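Local coordinates for aldehyde dehydrogenase (Bartonella henselae, PDB 3I44), which probably oxidises aldehydes to carboxylic acids, using NAD+ or NADP+ as electron acceptor, at residues 424-437 and 447-459. The protein carries 1 engineered substitution. Residues are numbered along the deposited sequence; the frame is centred on the assembly and turned at random.
Sequences ANDTEYGLTNYIQS and AAQVRSGMVEVNG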
ATOM      1  N   ALA A 424      26.673  -2.083  -1.393  1.00 24.48           N
ATOM      2  CA  ALA A 424      25.431  -2.706  -1.889  1.00 23.77           C
ATOM      3  C   ALA A 424      24.204  -1.851  -1.527  1.00 23.22           C
ATOM      4  O   ALA A 424      23.259  -1.726  -2.323  1.00 23.07           O
ATOM      5  CB  ALA A 424      25.283  -4.128  -1.345  1.00 22.84           C
ATOM      6  N   ASN A 425      24.220  -1.247  -0.340  1.00 22.77           N
ATOM      7  CA  ASN A 425      23.095  -0.428   0.117  1.00 23.37           C
ATOM      8  C   ASN A 425      23.135   1.035  -0.321  1.00 23.40           C
ATOM      9  O   ASN A 425      22.187   1.762  -0.027  1.00 23.20           O
ATOM     10  CB  ASN A 425      22.918  -0.466   1.648  1.00 23.59           C
ATOM     11  CG  ASN A 425      22.420  -1.789   2.133  1.00 24.35           C
ATOM     12  OD1 ASN A 425      21.846  -2.574   1.358  1.00 26.38           O
ATOM     13  ND2 ASN A 425      22.644  -2.071   3.414  1.00 20.55           N
ATOM     14  N   ASP A 426      24.168   1.442  -1.058  1.00 23.59           N
ATOM     15  CA  ASP A 426      24.297   2.830  -1.527  1.00 23.72           C
ATOM     16  C   ASP A 426      23.497   3.055  -2.820  1.00 23.98           C
ATOM     17  O   ASP A 426      24.033   3.155  -3.919  1.00 22.71           O
ATOM     18  CB  ASP A 426      25.762   3.204  -1.713  1.00 24.27           C
ATOM     19  CG  ASP A 426      25.937   4.643  -2.163  1.00 25.35           C
ATOM     20  OD1 ASP A 426      24.970   5.414  -2.041  1.00 24.71           O
ATOM     21  OD2 ASP A 426      27.024   4.996  -2.687  1.00 23.48           O
ATOM     22  N   THR A 427      22.190   3.086  -2.658  1.00 23.52           N
ATOM     23  CA  THR A 427      21.275   3.163  -3.774  1.00 23.35           C
ATOM     24  C   THR A 427      19.907   3.434  -3.189  1.00 23.95           C
ATOM     25  O   THR A 427      19.666   3.111  -2.020  1.00 23.42           O
ATOM     26  CB  THR A 427      21.221   1.839  -4.593  1.00 23.46           C
ATOM     27  OG1 THR A 427      20.293   2.000  -5.684  1.00 22.86           O
ATOM     28  CG2 THR A 427      20.823   0.564  -3.674  1.00 21.02           C
ATOM     29  N   GLU A 428      19.025   4.026  -3.988  1.00 23.70           N
ATOM     30  CA  GLU A 428      17.643   4.230  -3.582  1.00 24.83           C
ATOM     31  C   GLU A 428      16.770   3.028  -3.996  1.00 23.35           C
ATOM     32  O   GLU A 428      15.611   2.916  -3.582  1.00 23.20           O
ATOM     33  CB  GLU A 428      17.103   5.546  -4.196  1.00 26.16           C
ATOM     34  CG  GLU A 428      17.684   6.858  -3.572  1.00 31.58           C
ATOM     35  CD  GLU A 428      17.414   6.960  -2.064  1.00 38.79           C
ATOM     36  OE1 GLU A 428      16.266   7.267  -1.666  1.00 45.55           O
ATOM     37  OE2 GLU A 428      18.341   6.715  -1.261  1.00 43.62           O
ATOM     38  N   TYR A 429      17.335   2.141  -4.805  1.00 22.00           N
ATOM     39  CA  TYR A 429      16.653   0.957  -5.295  1.00 21.74           C
ATOM     40  C   TYR A 429      16.807  -0.170  -4.272  1.00 20.81           C
ATOM     41  O   TYR A 429      17.538   0.004  -3.284  1.00 20.95           O
ATOM     42  CB  TYR A 429      17.256   0.512  -6.611  1.00 21.97           C
ATOM     43  CG  TYR A 429      16.951   1.389  -7.807  1.00 23.22           C
ATOM     44  CD1 TYR A 429      15.663   1.511  -8.280  1.00 25.24           C
ATOM     45  CD2 TYR A 429      17.971   2.060  -8.490  1.00 22.68           C
ATOM     46  CE1 TYR A 429      15.379   2.289  -9.374  1.00 25.78           C
ATOM     47  CE2 TYR A 429      17.702   2.856  -9.571  1.00 23.77           C
ATOM     48  CZ  TYR A 429      16.409   2.973 -10.019  1.00 27.71           C
ATOM     49  OH  TYR A 429      16.118   3.732 -11.125  1.00 26.89           O
ATOM     50  N   GLY A 430      16.123  -1.297  -4.503  1.00 19.28           N
ATOM     51  CA  GLY A 430      16.224  -2.467  -3.614  1.00 19.05           C
ATOM     52  C   GLY A 430      15.360  -3.607  -4.095  1.00 18.52           C
ATOM     53  O   GLY A 430      14.418  -4.029  -3.393  1.00 17.86           O
ATOM     54  N   LEU A 431      15.653  -4.079  -5.310  1.00 17.81           N
ATOM     55  CA  LEU A 431      14.846  -5.094  -5.918  1.00 17.91           C
ATOM     56  C   LEU A 431      15.471  -6.469  -5.567  1.00 17.66           C
ATOM     57  O   LEU A 431      15.057  -7.064  -4.573  1.00 16.23           O
ATOM     58  CB  LEU A 431      14.643  -4.834  -7.403  1.00 17.28           C
ATOM     59  CG  LEU A 431      13.689  -5.756  -8.158  1.00 18.84           C
ATOM     60  CD1 LEU A 431      12.274  -5.896  -7.478  1.00 18.56           C
ATOM     61  CD2 LEU A 431      13.512  -5.292  -9.630  1.00 16.41           C
ATOM     62  N   THR A 432      16.459  -6.940  -6.343  1.00 18.45           N
ATOM     63  CA  THR A 432      17.231  -8.166  -6.013  1.00 18.66           C
ATOM     64  C   THR A 432      18.676  -7.822  -5.811  1.00 18.74           C
ATOM     65  O   THR A 432      19.288  -7.178  -6.674  1.00 19.35           O
ATOM     66  CB  THR A 432      17.173  -9.218  -7.135  1.00 19.04           C
ATOM     67  OG1 THR A 432      15.811  -9.503  -7.470  1.00 19.72           O
ATOM     68  CG2 THR A 432      17.839 -10.513  -6.695  1.00 19.30           C
ATOM     69  N   ASN A 433      19.241  -8.251  -4.690  1.00 18.81           N
ATOM     70  CA  ASN A 433      20.672  -8.271  -4.502  1.00 19.59           C
ATOM     71  C   ASN A 433      21.126  -9.741  -4.509  1.00 20.58           C
ATOM     72  O   ASN A 433      20.321 -10.645  -4.234  1.00 20.88           O
ATOM     73  CB  ASN A 433      21.048  -7.616  -3.175  1.00 20.45           C
ATOM     74  CG  ASN A 433      21.026  -6.082  -3.234  1.00 21.20           C
ATOM     75  OD1 ASN A 433      21.479  -5.499  -4.205  1.00 21.59           O
ATOM     76  ND2 ASN A 433      20.527  -5.436  -2.172  1.00 19.24           N
ATOM     77  N   TYR A 434      22.417  -9.957  -4.788  1.00 20.20           N
ATOM     78  CA  TYR A 434      22.996 -11.269  -5.045  1.00 20.11           C
ATOM     79  C   TYR A 434      24.268 -11.427  -4.201  1.00 20.49           C
ATOM     80  O   TYR A 434      25.049 -10.468  -4.002  1.00 20.10           O
ATOM     81  CB  TYR A 434      23.325 -11.435  -6.534  1.00 19.34           C
ATOM     82  CG  TYR A 434      22.143 -11.253  -7.469  1.00 19.39           C
ATOM     83  CD1 TYR A 434      21.527 -12.350  -8.052  1.00 16.27           C
ATOM     84  CD2 TYR A 434      21.637  -9.978  -7.774  1.00 16.72           C
ATOM     85  CE1 TYR A 434      20.419 -12.199  -8.914  1.00 17.59           C
ATOM     86  CE2 TYR A 434      20.555  -9.825  -8.626  1.00 17.58           C
ATOM     87  CZ  TYR A 434      19.939 -10.945  -9.193  1.00 18.01           C
ATOM     88  OH  TYR A 434      18.860 -10.830 -10.050  1.00 18.64           O
ATOM     89  N   ILE A 435      24.488 -12.633  -3.691  1.00 20.71           N
ATOM     90  CA  ILE A 435      25.672 -12.907  -2.818  1.00 20.34           C
ATOM     91  C   ILE A 435      26.241 -14.235  -3.231  1.00 20.82           C
ATOM     92  O   ILE A 435      25.494 -15.219  -3.350  1.00 19.26           O
ATOM     93  CB  ILE A 435      25.294 -13.004  -1.338  1.00 21.35           C
ATOM     94  CG1 ILE A 435      24.582 -11.730  -0.853  1.00 21.96           C
ATOM     95  CG2 ILE A 435      26.539 -13.284  -0.434  1.00 20.79           C
ATOM     96  CD1 ILE A 435      23.847 -11.906   0.496  1.00 21.14           C
ATOM     97  N   GLN A 436      27.556 -14.265  -3.490  1.00 21.07           N
ATOM     98  CA  GLN A 436      28.260 -15.496  -3.798  1.00 21.18           C
ATOM     99  C   GLN A 436      29.352 -15.770  -2.781  1.00 21.91           C
ATOM    100  O   GLN A 436      30.343 -15.020  -2.691  1.00 21.32           O
ATOM    101  CB  GLN A 436      28.852 -15.453  -5.204  1.00 22.09           C
ATOM    102  CG  GLN A 436      28.024 -14.688  -6.216  1.00 20.37           C
ATOM    103  CD  GLN A 436      26.603 -15.214  -6.421  1.00 21.21           C
ATOM    104  OE1 GLN A 436      26.344 -16.429  -6.473  1.00 22.25           O
ATOM    105  NE2 GLN A 436      25.675 -14.271  -6.622  1.00 18.85           N
ATOM    106  N   SER A 437      29.152 -16.825  -1.985  1.00 22.74           N
ATOM    107  CA  SER A 437      30.183 -17.322  -1.065  1.00 23.24           C
ATOM    108  C   SER A 437      29.863 -18.747  -0.626  1.00 23.90           C
ATOM    109  O   SER A 437      28.697 -19.101  -0.399  1.00 22.29           O
ATOM    110  CB  SER A 437      30.282 -16.440   0.174  1.00 24.30           C
ATOM    111  OG  SER A 437      31.063 -17.044   1.210  1.00 23.48           O
ATOM    112  N   ALA A 447      23.198 -11.423   3.707  1.00 22.60           N
ATOM    113  CA  ALA A 447      21.796 -11.448   3.297  1.00 23.31           C
ATOM    114  C   ALA A 447      20.906 -10.646   4.260  1.00 23.77           C
ATOM    115  O   ALA A 447      19.970  -9.976   3.824  1.00 24.23           O
ATOM    116  CB  ALA A 447      21.266 -12.886   3.136  1.00 21.86           C
ATOM    117  N   ALA A 448      21.201 -10.724   5.552  1.00 23.35           N
ATOM    118  CA  ALA A 448      20.430 -10.021   6.558  1.00 24.70           C
ATOM    119  C   ALA A 448      20.674  -8.520   6.534  1.00 25.22           C
ATOM    120  O   ALA A 448      19.804  -7.778   6.960  1.00 26.14           O
ATOM    121  CB  ALA A 448      20.721 -10.583   7.990  1.00 23.75           C
ATOM    122  N   GLN A 449      21.841  -8.075   6.055  1.00 25.40           N
ATOM    123  CA  GLN A 449      22.169  -6.664   6.060  1.00 25.71           C
ATOM    124  C   GLN A 449      21.831  -5.899   4.773  1.00 25.64           C
ATOM    125  O   GLN A 449      21.732  -4.692   4.822  1.00 24.66           O
ATOM    126  CB  GLN A 449      23.643  -6.467   6.368  1.00 26.03           C
ATOM    127  CG  GLN A 449      24.064  -6.934   7.765  1.00 27.41           C
ATOM    128  CD  GLN A 449      25.561  -6.827   7.945  1.00 30.67           C
ATOM    129  OE1 GLN A 449      26.084  -5.739   8.085  1.00 32.27           O
ATOM    130  NE2 GLN A 449      26.260  -7.958   7.923  1.00 33.41           N
ATOM    131  N   VAL A 450      21.666  -6.577   3.637  1.00 24.83           N
ATOM    132  CA  VAL A 450      21.413  -5.867   2.374  1.00 24.52           C
ATOM    133  C   VAL A 450      19.944  -5.518   2.301  1.00 24.42           C
ATOM    134  O   VAL A 450      19.065  -6.295   2.735  1.00 24.26           O
ATOM    135  CB  VAL A 450      21.825  -6.639   1.078  1.00 23.52           C
ATOM    136  CG1 VAL A 450      23.339  -6.820   1.004  1.00 24.17           C
ATOM    137  CG2 VAL A 450      21.107  -7.981   0.975  1.00 23.53           C
ATOM    138  N   ARG A 451      19.674  -4.361   1.711  1.00 24.42           N
ATOM    139  CA  ARG A 451      18.342  -3.788   1.746  1.00 25.22           C
ATOM    140  C   ARG A 451      17.652  -3.973   0.426  1.00 23.86           C
ATOM    141  O   ARG A 451      17.703  -3.123  -0.453  1.00 23.75           O
ATOM    142  CB  ARG A 451      18.424  -2.313   2.171  1.00 26.71           C
ATOM    143  CG  ARG A 451      17.075  -1.702   2.511  1.00 30.48           C
ATOM    144  CD  ARG A 451      16.620  -1.854   3.974  1.00 36.14           C
ATOM    145  NE  ARG A 451      15.510  -0.901   4.168  1.00 39.82           N
ATOM    146  CZ  ARG A 451      14.220  -1.125   3.880  1.00 43.56           C
ATOM    147  NH1 ARG A 451      13.815  -2.315   3.428  1.00 42.04           N
ATOM    148  NH2 ARG A 451      13.317  -0.139   4.052  1.00 45.01           N
ATOM    149  N   SER A 452      16.974  -5.115   0.290  1.00 23.29           N
ATOM    150  CA  SER A 452      16.245  -5.429  -0.919  1.00 21.90           C
ATOM    151  C   SER A 452      15.034  -6.306  -0.601  1.00 21.91           C
ATOM    152  O   SER A 452      14.965  -6.941   0.450  1.00 22.16           O
ATOM    153  CB  SER A 452      17.163  -6.104  -1.952  1.00 22.99           C
ATOM    154  OG  SER A 452      17.896  -7.197  -1.404  1.00 20.48           O
ATOM    155  N   GLY A 453      14.080  -6.330  -1.506  1.00 20.44           N
ATOM    156  CA  GLY A 453      12.941  -7.229  -1.390  1.00 20.01           C
ATOM    157  C   GLY A 453      13.295  -8.677  -1.622  1.00 20.04           C
ATOM    158  O   GLY A 453      12.600  -9.561  -1.116  1.00 19.70           O
ATOM    159  N   MET A 454      14.340  -8.926  -2.428  1.00 19.68           N
ATOM    160  CA  MET A 454      14.790 -10.289  -2.774  1.00 19.60           C
ATOM    161  C   MET A 454      16.298 -10.413  -2.669  1.00 19.43           C
ATOM    162  O   MET A 454      17.039  -9.443  -2.899  1.00 18.56           O
ATOM    163  CB  MET A 454      14.348 -10.663  -4.193  1.00 19.50           C
ATOM    164  CG  MET A 454      12.848 -10.712  -4.377  1.00 17.32           C
ATOM    165  SD  MET A 454      12.231 -10.896  -6.032  1.00 18.49           S
ATOM    166  CE  MET A 454      12.652  -9.251  -6.715  1.00 17.62           C
ATOM    167  N   VAL A 455      16.755 -11.605  -2.295  1.00 19.76           N
ATOM    168  CA  VAL A 455      18.197 -11.886  -2.234  1.00 19.31           C
ATOM    169  C   VAL A 455      18.360 -13.278  -2.828  1.00 20.10           C
ATOM    170  O   VAL A 455      17.759 -14.221  -2.337  1.00 19.97           O
ATOM    171  CB  VAL A 455      18.752 -11.804  -0.822  1.00 19.80           C
ATOM    172  CG1 VAL A 455      20.289 -12.081  -0.755  1.00 18.38           C
ATOM    173  CG2 VAL A 455      18.488 -10.438  -0.208  1.00 19.56           C
ATOM    174  N   GLU A 456      19.128 -13.380  -3.915  1.00 19.95           N
ATOM    175  CA  GLU A 456      19.524 -14.691  -4.487  1.00 19.84           C
ATOM    176  C   GLU A 456      20.949 -15.060  -4.076  1.00 19.24           C
ATOM    177  O   GLU A 456      21.916 -14.363  -4.429  1.00 19.59           O
ATOM    178  CB  GLU A 456      19.389 -14.705  -6.003  1.00 19.37           C
ATOM    179  CG  GLU A 456      17.929 -14.495  -6.436  1.00 22.34           C
ATOM    180  CD  GLU A 456      17.693 -14.649  -7.931  1.00 24.25           C
ATOM    181  OE1 GLU A 456      18.558 -15.247  -8.633  1.00 23.99           O
ATOM    182  OE2 GLU A 456      16.628 -14.143  -8.365  1.00 22.73           O
ATOM    183  N   VAL A 457      21.061 -16.162  -3.340  1.00 18.48           N
ATOM    184  CA  VAL A 457      22.355 -16.660  -2.839  1.00 18.65           C
ATOM    185  C   VAL A 457      22.865 -17.815  -3.683  1.00 19.36           C
ATOM    186  O   VAL A 457      22.138 -18.806  -3.938  1.00 19.37           O
ATOM    187  CB  VAL A 457      22.217 -17.131  -1.356  1.00 19.45           C
ATOM    188  CG1 VAL A 457      23.575 -17.683  -0.748  1.00 17.84           C
ATOM    189  CG2 VAL A 457      21.700 -15.990  -0.509  1.00 19.19           C
ATOM    190  N   ASN A 458      24.124 -17.687  -4.111  1.00 20.41           N
ATOM    191  CA  ASN A 458      24.885 -18.725  -4.796  1.00 20.27           C
ATOM    192  C   ASN A 458      24.181 -19.289  -6.034  1.00 20.85           C
ATOM    193  O   ASN A 458      24.183 -20.483  -6.278  1.00 20.59           O
ATOM    194  CB  ASN A 458      25.273 -19.808  -3.802  1.00 20.06           C
ATOM    195  CG  ASN A 458      26.281 -19.314  -2.824  1.00 21.04           C
ATOM    196  OD1 ASN A 458      27.075 -18.421  -3.153  1.00 21.02           O
ATOM    197  ND2 ASN A 458      26.252 -19.837  -1.597  1.00 19.39           N
ATOM    198  N   GLY A 459      23.539 -18.400  -6.797  1.00 21.08           N
ATOM    199  CA  GLY A 459      22.861 -18.801  -8.004  1.00 21.07           C
ATOM    200  C   GLY A 459      21.542 -19.506  -7.807  1.00 21.52           C
ATOM    201  O   GLY A 459      20.938 -19.947  -8.786  1.00 21.44           O
TER
HETATM  202  O   HOH W   1      20.533  -2.456  -2.243  1.00 21.33           O
HETATM  203  O   HOH W   2      18.831  -0.734  -0.903  1.00 19.77           O
HETATM  204  O   HOH W   3      15.150 -12.037  -7.855  1.00 21.76           O
HETATM  205  O   HOH W   4      23.035 -15.569  -6.717  1.00 18.23           O
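The ring of Y434 lies alongside the E456 side chain, its CE1 3.6 Å from carboxylate OE1, with ring and carboxylate planes 62° apart. One ring face takes the methyl CG2 of T432, offset toward the rim, and a water sits in plane at the edge; the phenol OH bonds to N304 O. Threonine suits this position: CG2, anti to the backbone N, rests on the ring, while OG1 shares a water with E456 OE2. Two further flat groups, both asparagine amides, pair with main chain. N458 OD1 accepts from S437 N at 2.9 Å, in the carbonyl plane and on a lone pair, and its ND2 gives to S437 O at 2.8 Å, so one amide meets both the backbone N-H and C=O of S437 and is fixed against flipping. In N425, OD1 takes R451 N at 2.8 Å and ND2 gives an almost straight bond (173°) to Q449 O, holding the C-terminal part of helix 440-449 and what follows against the end region of helix 417-425. I435 CD1 packs against A447 CB and V455 CG1, each 3.8 Å away and both on the same side of it, where the small alanine lets the helix come close. The flexible thioether of M454 brings CE against L431 CD1. The short S452 side chain can turn back, and OG donates to M454 O, which N433 N reaches from the opposite face. Backbone bonds begin with G453 N to G430 O and M454 N to L431 O, then change donor from strand to strand as far as N458 N to I435 O. Strand 454-457 continues in a parallel ladder with the second subunit, whose D490 and E242 pair with R451. Two parallel neighbouring strands joined through helix 440-449 make a beta-alpha-beta crossover, at the dimer-facing border of a sheet of the aldehyde dehydrogenase fold.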